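Beta-N-acetylhexosaminidase (Streptomyces plicatus, PDB 1JAK) hydrolyses terminal beta-linked N-acetylhexosamine residues from glycosides, as a family 20 enzyme working by substrate-assisted catalysis in an alpha/beta barrel. Local coordinates at residues 206-211 / 298-303; 228-233 / 302-307; 494-497 / 502-505. All coordinates share one frame; numbering follows the deposited sequence.

Contact 1 of 3, residues 206-211 / 298-303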
loop_
_atom_site.group_PDB
_atom_site.type_symbol
_atom_site.label_atom_id
_atom_site.label_comp_id
_atom_site.label_asym_id
_atom_site.label_seq_id
_atom_site.Cartn_x
_atom_site.Cartn_y
_atom_site.Cartn_z
ATOM N N ASP A 206 -10.349 23.609 6.189
ATOM C CA ASP A 206 -11.109 24.702 6.797
ATOM C C ASP A 206 -10.883 26.073 6.169
ATOM O O ASP A 206 -11.825 26.854 6.011
ATOM C CB ASP A 206 -10.816 24.804 8.298
ATOM C CG ASP A 206 -11.251 23.571 9.074
ATOM O OD1 ASP A 206 -12.262 22.946 8.695
ATOM O OD2 ASP A 206 -10.584 23.240 10.077
ATOM N N SER A 207 -9.635 26.372 5.828
ATOM C CA SER A 207 -9.301 27.667 5.244
ATOM C C SER A 207 -9.849 27.879 3.833
ATOM O O SER A 207 -9.993 29.019 3.384
ATOM C CB SER A 207 -7.783 27.874 5.268
ATOM O OG SER A 207 -7.093 26.740 4.775
ATOM N N TRP A 208 -10.158 26.783 3.144
ATOM C CA TRP A 208 -10.713 26.836 1.790
ATOM C C TRP A 208 -11.848 25.812 1.718
ATOM O O TRP A 208 -11.719 24.768 1.078
ATOM C CB TRP A 208 -9.637 26.496 0.752
ATOM C CG TRP A 208 -8.454 27.426 0.773
ATOM C CD1 TRP A 208 -7.480 27.494 1.727
ATOM C CD2 TRP A 208 -8.152 28.452 -0.182
ATOM N NE1 TRP A 208 -6.592 28.501 1.429
ATOM C CE2 TRP A 208 -6.981 29.104 0.262
ATOM C CE3 TRP A 208 -8.759 28.885 -1.370
ATOM C CZ2 TRP A 208 -6.400 30.170 -0.440
ATOM C CZ3 TRP A 208 -8.183 29.946 -2.071
ATOM C CH2 TRP A 208 -7.014 30.575 -1.601
ATOM N N PRO A 209 -12.985 26.111 2.370
ATOM C CA PRO A 209 -14.182 25.266 2.441
ATOM C C PRO A 209 -14.743 24.712 1.134
ATOM O O PRO A 209 -15.279 23.603 1.115
ATOM C CB PRO A 209 -15.196 26.160 3.151
ATOM C CG PRO A 209 -14.346 27.043 3.993
ATOM C CD PRO A 209 -13.227 27.396 3.052
ATOM N N ARG A 210 -14.633 25.476 0.049
ATOM C CA ARG A 210 -15.169 25.037 -1.239
ATOM C C ARG A 210 -14.418 23.882 -1.886
ATOM O O ARG A 210 -14.961 23.204 -2.761
ATOM C CB ARG A 210 -15.228 26.211 -2.222
ATOM C CG ARG A 210 -16.313 27.234 -1.914
ATOM C CD ARG A 210 -16.228 28.421 -2.865
ATOM N NE ARG A 210 -16.402 28.041 -4.267
ATOM C CZ ARG A 210 -17.553 27.646 -4.804
ATOM N NH1 ARG A 210 -18.649 27.573 -4.057
ATOM N NH2 ARG A 210 -17.613 27.330 -6.091
ATOM N N LEU A 211 -13.175 23.653 -1.474
ATOM C CA LEU A 211 -12.407 22.557 -2.054
ATOM C C LEU A 211 -13.173 21.254 -1.877
ATOM O O LEU A 211 -13.323 20.482 -2.820
ATOM C CB LEU A 211 -11.029 22.447 -1.397
ATOM C CG LEU A 211 -10.067 23.616 -1.635
ATOM C CD1 LEU A 211 -8.791 23.399 -0.845
ATOM C CD2 LEU A 211 -9.755 23.735 -3.125
ATOM N N VAL A 298 -1.289 26.850 -1.202
ATOM C CA VAL A 298 -0.474 25.670 -0.944
ATOM C C VAL A 298 -0.050 25.583 0.519
ATOM O O VAL A 298 -0.096 24.509 1.120
ATOM C CB VAL A 298 0.782 25.648 -1.838
ATOM C CG1 VAL A 298 1.714 24.522 -1.406
ATOM C CG2 VAL A 298 0.370 25.453 -3.295
ATOM N N ASP A 299 0.354 26.709 1.096
ATOM C CA ASP A 299 0.772 26.712 2.491
ATOM C C ASP A 299 -0.393 26.326 3.401
ATOM O O ASP A 299 -0.224 25.516 4.316
ATOM C CB ASP A 299 1.328 28.084 2.881
ATOM C CG ASP A 299 1.958 28.083 4.263
ATOM O OD1 ASP A 299 1.206 28.079 5.254
ATOM O OD2 ASP A 299 3.203 28.073 4.357
ATOM N N ASP A 300 -1.573 26.890 3.145
ATOM C CA ASP A 300 -2.750 26.576 3.956
ATOM C C ASP A 300 -3.090 25.088 3.896
ATOM O O ASP A 300 -3.335 24.454 4.925
ATOM C CB ASP A 300 -3.980 27.374 3.497
ATOM C CG ASP A 300 -3.917 28.842 3.886
ATOM O OD1 ASP A 300 -3.183 29.190 4.836
ATOM O OD2 ASP A 300 -4.627 29.646 3.250
ATOM N N VAL A 301 -3.108 24.534 2.687
ATOM C CA VAL A 301 -3.438 23.124 2.511
ATOM C C VAL A 301 -2.411 22.180 3.136
ATOM O O VAL A 301 -2.777 21.259 3.868
ATOM C CB VAL A 301 -3.601 22.776 1.015
ATOM C CG1 VAL A 301 -3.746 21.268 0.839
ATOM C CG2 VAL A 301 -4.827 23.481 0.459
ATOM N N ILE A 302 -1.133 22.405 2.854
ATOM C CA ILE A 302 -0.090 21.550 3.407
ATOM C C ILE A 302 -0.063 21.647 4.932
ATOM O O ILE A 302 0.169 20.652 5.625
ATOM C CB ILE A 302 1.292 21.921 2.821
ATOM C CG1 ILE A 302 1.333 21.531 1.338
ATOM C CG2 ILE A 302 2.401 21.230 3.602
ATOM C CD1 ILE A 302 2.641 21.857 0.631
ATOM N N GLY A 303 -0.314 22.843 5.454
ATOM C CA GLY A 303 -0.319 23.017 6.897
ATOM C C GLY A 303 -1.434 22.226 7.557
ATOM O O GLY A 303 -1.218 21.553 8.571
#

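Contact 2 of 3, residues 228-233 / 302-307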
loop_
_atom_site.group_PDB
_atom_site.type_symbol
_atom_site.label_atom_id
_atom_site.label_comp_id
_atom_site.label_asym_id
_atom_site.label_seq_id
_atom_site.Cartn_x
_atom_site.Cartn_y
_atom_site.Cartn_z
ATOM N N TYR A 228 -13.479 13.298 2.646
ATOM C CA TYR A 228 -13.359 12.949 4.050
ATOM C C TYR A 228 -13.329 14.193 4.905
ATOM O O TYR A 228 -12.637 15.156 4.584
ATOM C CB TYR A 228 -12.061 12.195 4.338
ATOM C CG TYR A 228 -11.804 11.023 3.440
ATOM C CD1 TYR A 228 -12.713 9.974 3.355
ATOM C CD2 TYR A 228 -10.647 10.966 2.665
ATOM C CE1 TYR A 228 -12.478 8.895 2.516
ATOM C CE2 TYR A 228 -10.405 9.893 1.823
ATOM C CZ TYR A 228 -11.323 8.865 1.751
ATOM O OH TYR A 228 -11.099 7.821 0.890
ATOM N N THR A 229 -14.083 14.166 5.994
ATOM C CA THR A 229 -14.051 15.263 6.944
ATOM C C THR A 229 -12.734 14.999 7.669
ATOM O O THR A 229 -12.142 13.929 7.507
ATOM C CB THR A 229 -15.183 15.155 7.978
ATOM O OG1 THR A 229 -15.143 13.858 8.588
ATOM C CG2 THR A 229 -16.533 15.367 7.324
ATOM N N LYS A 230 -12.270 15.957 8.463
ATOM C CA LYS A 230 -11.035 15.770 9.217
ATOM C C LYS A 230 -11.187 14.526 10.098
ATOM O O LYS A 230 -10.262 13.723 10.221
ATOM C CB LYS A 230 -10.772 16.979 10.115
ATOM C CG LYS A 230 -10.764 18.320 9.410
ATOM C CD LYS A 230 -9.443 18.597 8.743
ATOM C CE LYS A 230 -9.320 20.069 8.377
ATOM N NZ LYS A 230 -8.031 20.339 7.691
ATOM N N ALA A 231 -12.362 14.377 10.707
ATOM C CA ALA A 231 -12.630 13.237 11.582
ATOM C C ALA A 231 -12.536 11.911 10.834
ATOM O O ALA A 231 -11.946 10.952 11.330
ATOM C CB ALA A 231 -14.012 13.376 12.216
ATOM N N GLU A 232 -13.132 11.851 9.646
ATOM C CA GLU A 232 -13.078 10.625 8.856
ATOM C C GLU A 232 -11.641 10.299 8.498
ATOM O O GLU A 232 -11.225 9.144 8.557
ATOM C CB GLU A 232 -13.895 10.760 7.571
ATOM C CG GLU A 232 -15.390 10.637 7.776
ATOM C CD GLU A 232 -16.153 10.767 6.480
ATOM O OE1 GLU A 232 -16.050 11.835 5.849
ATOM O OE2 GLU A 232 -16.850 9.804 6.097
ATOM N N TYR A 233 -10.881 11.323 8.120
ATOM C CA TYR A 233 -9.491 11.109 7.758
ATOM C C TYR A 233 -8.713 10.577 8.958
ATOM O O TYR A 233 -7.897 9.663 8.823
ATOM C CB TYR A 233 -8.846 12.405 7.272
ATOM C CG TYR A 233 -7.467 12.167 6.720
ATOM C CD1 TYR A 233 -7.296 11.520 5.497
ATOM C CD2 TYR A 233 -6.330 12.527 7.443
ATOM C CE1 TYR A 233 -6.034 11.233 5.008
ATOM C CE2 TYR A 233 -5.053 12.239 6.960
ATOM C CZ TYR A 233 -4.920 11.591 5.740
ATOM O OH TYR A 233 -3.675 11.288 5.250
ATOM N N ILE A 302 -1.133 22.405 2.854
ATOM C CA ILE A 302 -0.090 21.550 3.407
ATOM C C ILE A 302 -0.063 21.647 4.932
ATOM O O ILE A 302 0.169 20.652 5.625
ATOM C CB ILE A 302 1.292 21.921 2.821
ATOM C CG1 ILE A 302 1.333 21.531 1.338
ATOM C CG2 ILE A 302 2.401 21.230 3.602
ATOM C CD1 ILE A 302 2.641 21.857 0.631
ATOM N N GLY A 303 -0.314 22.843 5.454
ATOM C CA GLY A 303 -0.319 23.017 6.897
ATOM C C GLY A 303 -1.434 22.226 7.557
ATOM O O GLY A 303 -1.218 21.553 8.571
ATOM N N GLU A 304 -2.632 22.298 6.986
ATOM C CA GLU A 304 -3.768 21.581 7.546
ATOM C C GLU A 304 -3.615 20.073 7.387
ATOM O O GLU A 304 -4.010 19.308 8.268
ATOM C CB GLU A 304 -5.080 22.058 6.908
ATOM C CG GLU A 304 -5.519 23.440 7.398
ATOM C CD GLU A 304 -6.973 23.758 7.092
ATOM O OE1 GLU A 304 -7.822 22.846 7.203
ATOM O OE2 GLU A 304 -7.274 24.926 6.767
ATOM N N LEU A 305 -3.033 19.644 6.272
ATOM C CA LEU A 305 -2.841 18.217 6.040
ATOM C C LEU A 305 -1.780 17.661 6.985
ATOM O O LEU A 305 -1.934 16.570 7.531
ATOM C CB LEU A 305 -2.433 17.959 4.587
ATOM C CG LEU A 305 -2.235 16.493 4.181
ATOM C CD1 LEU A 305 -3.519 15.699 4.417
ATOM C CD2 LEU A 305 -1.828 16.426 2.715
ATOM N N ALA A 306 -0.705 18.417 7.188
ATOM C CA ALA A 306 0.367 17.972 8.072
ATOM C C ALA A 306 -0.150 17.768 9.494
ATOM O O ALA A 306 0.272 16.845 10.192
ATOM C CB ALA A 306 1.505 18.990 8.069
ATOM N N ALA A 307 -1.069 18.631 9.913
ATOM C CA ALA A 307 -1.643 18.555 11.252
ATOM C C ALA A 307 -2.413 17.257 11.480
ATOM O O ALA A 307 -2.520 16.784 12.610
ATOM C CB ALA A 307 -2.559 19.751 11.493
HETATM O O HOH W 1 -5.970 20.100 9.943
#

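Contact 3 of 3, residues 494-497 / 502-505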
loop_
_atom_site.group_PDB
_atom_site.type_symbol
_atom_site.label_atom_id
_atom_site.label_comp_id
_atom_site.label_asym_id
_atom_site.label_seq_id
_atom_site.Cartn_x
_atom_site.Cartn_y
_atom_site.Cartn_z
ATOM N N PRO A 494 -7.809 -20.731 -3.222
ATOM C CA PRO A 494 -8.873 -21.131 -2.294
ATOM C C PRO A 494 -9.113 -20.142 -1.156
ATOM O O PRO A 494 -10.232 -20.029 -0.655
ATOM C CB PRO A 494 -8.409 -22.504 -1.808
ATOM C CG PRO A 494 -6.920 -22.412 -1.897
ATOM C CD PRO A 494 -6.710 -21.712 -3.217
ATOM N N TYR A 495 -8.066 -19.430 -0.747
ATOM C CA TYR A 495 -8.202 -18.443 0.318
ATOM C C TYR A 495 -9.018 -17.253 -0.183
ATOM O O TYR A 495 -9.928 -16.777 0.495
ATOM C CB TYR A 495 -6.826 -17.950 0.785
ATOM C CG TYR A 495 -5.996 -19.000 1.490
ATOM C CD1 TYR A 495 -5.345 -20.000 0.770
ATOM C CD2 TYR A 495 -5.877 -19.002 2.880
ATOM C CE1 TYR A 495 -4.594 -20.981 1.414
ATOM C CE2 TYR A 495 -5.128 -19.977 3.538
ATOM C CZ TYR A 495 -4.491 -20.963 2.796
ATOM O OH TYR A 495 -3.756 -21.938 3.434
ATOM N N TRP A 496 -8.694 -16.774 -1.380
ATOM C CA TRP A 496 -9.412 -15.638 -1.935
ATOM C C TRP A 496 -10.870 -15.985 -2.213
ATOM O O TRP A 496 -11.764 -15.174 -1.971
ATOM C CB TRP A 496 -8.708 -15.138 -3.199
ATOM C CG TRP A 496 -7.338 -14.597 -2.899
ATOM C CD1 TRP A 496 -6.914 -14.060 -1.712
ATOM C CD2 TRP A 496 -6.233 -14.487 -3.803
ATOM N NE1 TRP A 496 -5.618 -13.624 -1.823
ATOM C CE2 TRP A 496 -5.174 -13.872 -3.096
ATOM C CE3 TRP A 496 -6.034 -14.847 -5.142
ATOM C CZ2 TRP A 496 -3.932 -13.607 -3.685
ATOM C CZ3 TRP A 496 -4.795 -14.584 -5.729
ATOM C CH2 TRP A 496 -3.763 -13.968 -4.997
ATOM N N GLU A 497 -11.109 -17.195 -2.706
ATOM C CA GLU A 497 -12.469 -17.645 -2.984
ATOM C C GLU A 497 -13.276 -17.667 -1.689
ATOM O O GLU A 497 -14.400 -17.171 -1.637
ATOM C CB GLU A 497 -12.442 -19.044 -3.607
ATOM C CG GLU A 497 -11.961 -19.063 -5.051
ATOM C CD GLU A 497 -11.720 -20.468 -5.567
ATOM O OE1 GLU A 497 -12.340 -21.414 -5.036
ATOM O OE2 GLU A 497 -10.921 -20.621 -6.515
ATOM N N ASP A 502 -12.347 -11.212 -5.338
ATOM C CA ASP A 502 -12.281 -11.514 -6.756
ATOM C C ASP A 502 -10.859 -11.247 -7.226
ATOM O O ASP A 502 -10.183 -10.357 -6.711
ATOM C CB ASP A 502 -13.278 -10.658 -7.538
ATOM C CG ASP A 502 -13.441 -11.121 -8.975
ATOM O OD1 ASP A 502 -13.306 -12.341 -9.233
ATOM O OD2 ASP A 502 -13.721 -10.270 -9.846
ATOM N N PHE A 503 -10.397 -12.040 -8.183
ATOM C CA PHE A 503 -9.053 -11.877 -8.712
ATOM C C PHE A 503 -8.987 -12.410 -10.130
ATOM O O PHE A 503 -9.797 -13.248 -10.527
ATOM C CB PHE A 503 -8.022 -12.613 -7.841
ATOM C CG PHE A 503 -8.177 -14.115 -7.833
ATOM C CD1 PHE A 503 -9.156 -14.726 -7.056
ATOM C CD2 PHE A 503 -7.333 -14.917 -8.598
ATOM C CE1 PHE A 503 -9.295 -16.116 -7.040
ATOM C CE2 PHE A 503 -7.462 -16.310 -8.591
ATOM C CZ PHE A 503 -8.445 -16.910 -7.809
ATOM N N TYR A 504 -8.020 -11.907 -10.888
ATOM C CA TYR A 504 -7.814 -12.327 -12.263
ATOM C C TYR A 504 -7.110 -13.682 -12.273
ATOM O O TYR A 504 -5.998 -13.816 -11.759
ATOM C CB TYR A 504 -6.960 -11.285 -12.987
ATOM C CG TYR A 504 -6.405 -11.729 -14.321
ATOM C CD1 TYR A 504 -7.252 -12.049 -15.382
ATOM C CD2 TYR A 504 -5.027 -11.799 -14.532
ATOM C CE1 TYR A 504 -6.740 -12.425 -16.625
ATOM C CE2 TYR A 504 -4.505 -12.173 -15.773
ATOM C CZ TYR A 504 -5.367 -12.483 -16.812
ATOM O OH TYR A 504 -4.856 -12.846 -18.041
ATOM N N ARG A 505 -7.763 -14.684 -12.852
ATOM C CA ARG A 505 -7.188 -16.022 -12.925
ATOM C C ARG A 505 -6.220 -16.119 -14.098
ATOM O O ARG A 505 -6.510 -16.743 -15.123
ATOM C CB ARG A 505 -8.297 -17.068 -13.058
ATOM C CG ARG A 505 -9.148 -17.228 -11.801
ATOM C CD ARG A 505 -10.236 -18.269 -12.014
ATOM N NE ARG A 505 -9.674 -19.565 -12.381
ATOM C CZ ARG A 505 -9.198 -20.453 -11.514
ATOM N NH1 ARG A 505 -9.219 -20.194 -10.212
ATOM N NH2 ARG A 505 -8.691 -21.599 -11.951
HETATM O O HOH W 2 -11.079 -18.895 -8.667
#

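Contact 1 of 3, residues 206-211 / 298-303
Trp208 turns the edge of its indole to the side chain of Asp300, its pyrrole NE1-H directed into the carboxylate. The resulting hydrogen bond, Trp208 NE1 to Asp300 OD2, is 2.9 Å long and fairly straight, with an N-H...O angle of 162°. The acceptor lies close to the ring plane, and the bond is accepted on the anti lone pair of OD2, the one facing away from OD1. Ring and carboxylate are not coplanar but turned by 49°. The indole reaches the helix because its CG stands opposite the carbonyl carbon, beside the backbone N (chi1 -60°), and the carboxylate leaves helix 292-307 in the same manner.

Ser207 fills the neighbouring position. Ser207 OG rests against the methylene of Asp300, 3.4 Å from Asp300 CB, but the polar partner of this hydroxyl is Glu304, one turn farther along the same helix. Farther in, the packing becomes purely apolar: the CD1 branch of Leu211 approaches Val301 CG2 at 4.2 Å, a loose touch between two buried side chains that both also rest on Trp201. Phe297 and Tyr264 each meet the Trp208 ring edge-to-face, adding aromatic contacts to the bond with the acid.

The contact thus lays the chain leading into the short helix 210-213 against an outer helix of the catalytic barrel. Satisfying the one polar atom of a buried indole with a partly exposed acid would help fix the rotation of the ring, and the hydrogen bond from the indole would be expected to favour the charged form of Asp300.

Contact 2 of 3, residues 228-233 / 302-307
Lys230 keeps CG beside its backbone N (chi1 -54°) and bends at chi2 (-82°), after which the chain runs straight through CD and CE and carries its ammonium group across to Glu304. The glutamate comes to meet it with its chain extended, CD nearly anti to CA about the CB-CG bond (chi2 -164°), and the two side chains cross at about a right angle. Lys230 NZ and Glu304 OE1 are 2.6 Å apart, a short salt bridge that is also a hydrogen bond. The lysine approaches on the anti lone pair of OE1, away from OE2, while Lys230 CE stays 3.4 Å from Glu304 OE1.

A water provides a second route between the two residues. It accepts from Lys230 NZ at 3.1 Å and donates to the backbone Glu304 O at 2.7 Å, tying the ammonium group to the main chain of helix 292-307 as well as to the side chain. Deeper in, Tyr233 OH only brushes Leu305 CD1 at 4.5 Å; both side chains also lie on Pro249 of strand 246-250, so they pack over the barrel wall beneath the polar bridge.

Lys230 is the first residue of helix 230-242, and that start is secured by a capping box: Glu232 N donates to Thr229 OG1 over 3.0 Å, and Thr229 N returns a bond to Glu232 OE1. The bridge therefore links the beginning of one outer barrel helix to the last turns of another. Glu304 also accepts from Asp206 N through OE1. With the lysine and Asp206 N both on OE1, this partly exposed carboxylate is probably held ionised, and the charge of Lys230 is balanced at close range.

Contact 3 of 3, residues 494-497 / 502-505
Trp496 and Phe503 make the aromatic part of this contact, an edge-to-face (T-shaped) pair in which the benzo edge of the indole points at the phenyl face. The six-membered ring of Trp496 and the ring of Phe503 have centroids 4.9 Å apart and planes inclined at 61°. Trp496 CE3 stands over the centre of the phenyl ring, 3.5 Å above its plane, with Trp496 CZ3 leaning toward the CD2 side, 3.8 Å from Phe503 CD2. Phe503 offers this face because its CG sits between the backbone N and the carbonyl carbon (chi1 65°), which folds the ring back toward the helix.

Apolar packing extends the pair. The CB of Trp496 lies 3.9 Å from Phe503 CD1, while Glu497 CG approaches the edge of the phenyl ring near its plane, 4.4 Å from Phe503 CE1.

The polar component is looser and mediated by water. Glu497 OE2 and Arg505 NH1 are 4.1 Å apart, too far for a salt bridge, and their flat groups are turned 54° from each other. A water closes the distance, donating to Glu497 OE2 over 2.8 Å and accepting from Arg505 NH1. Separately, the pyrrole NE1 of Trp496 hydrogen-bonds Tyr186 OH, outside the two segments.

Helix 493-499 is the last helix of the chain, and residues 502-505 follow it after a short turn, so the contact folds the C-terminal tail back along that helix. Phe463, between helices 455-462 and 465-474, meets Trp496 edge-to-face and also packs on Phe503, while Trp511 meets Phe503 from farther down the tail. The two rings thereby join the end of the chain to the region around helix 455-462.

Contacts 1 and 2 share helix 292-307 and lie next to each other, their centres about 10 Å apart; Glu304 belongs to contact 2 but also serves the chain of contact 1. Contact 1 is the more buried of the two, pairing a directed indole hydrogen bond with apolar packing, whereas contact 2 is partly buried and relies on a salt bridge and a water. Contact 3 lies on the opposite side of the chain's centre, about 35 Å from contact 2 between centres. It joins near neighbours in sequence through aromatic packing, and its opposite charges, both on exposed side chains, are bridged by a water rather than joined in a salt bridge.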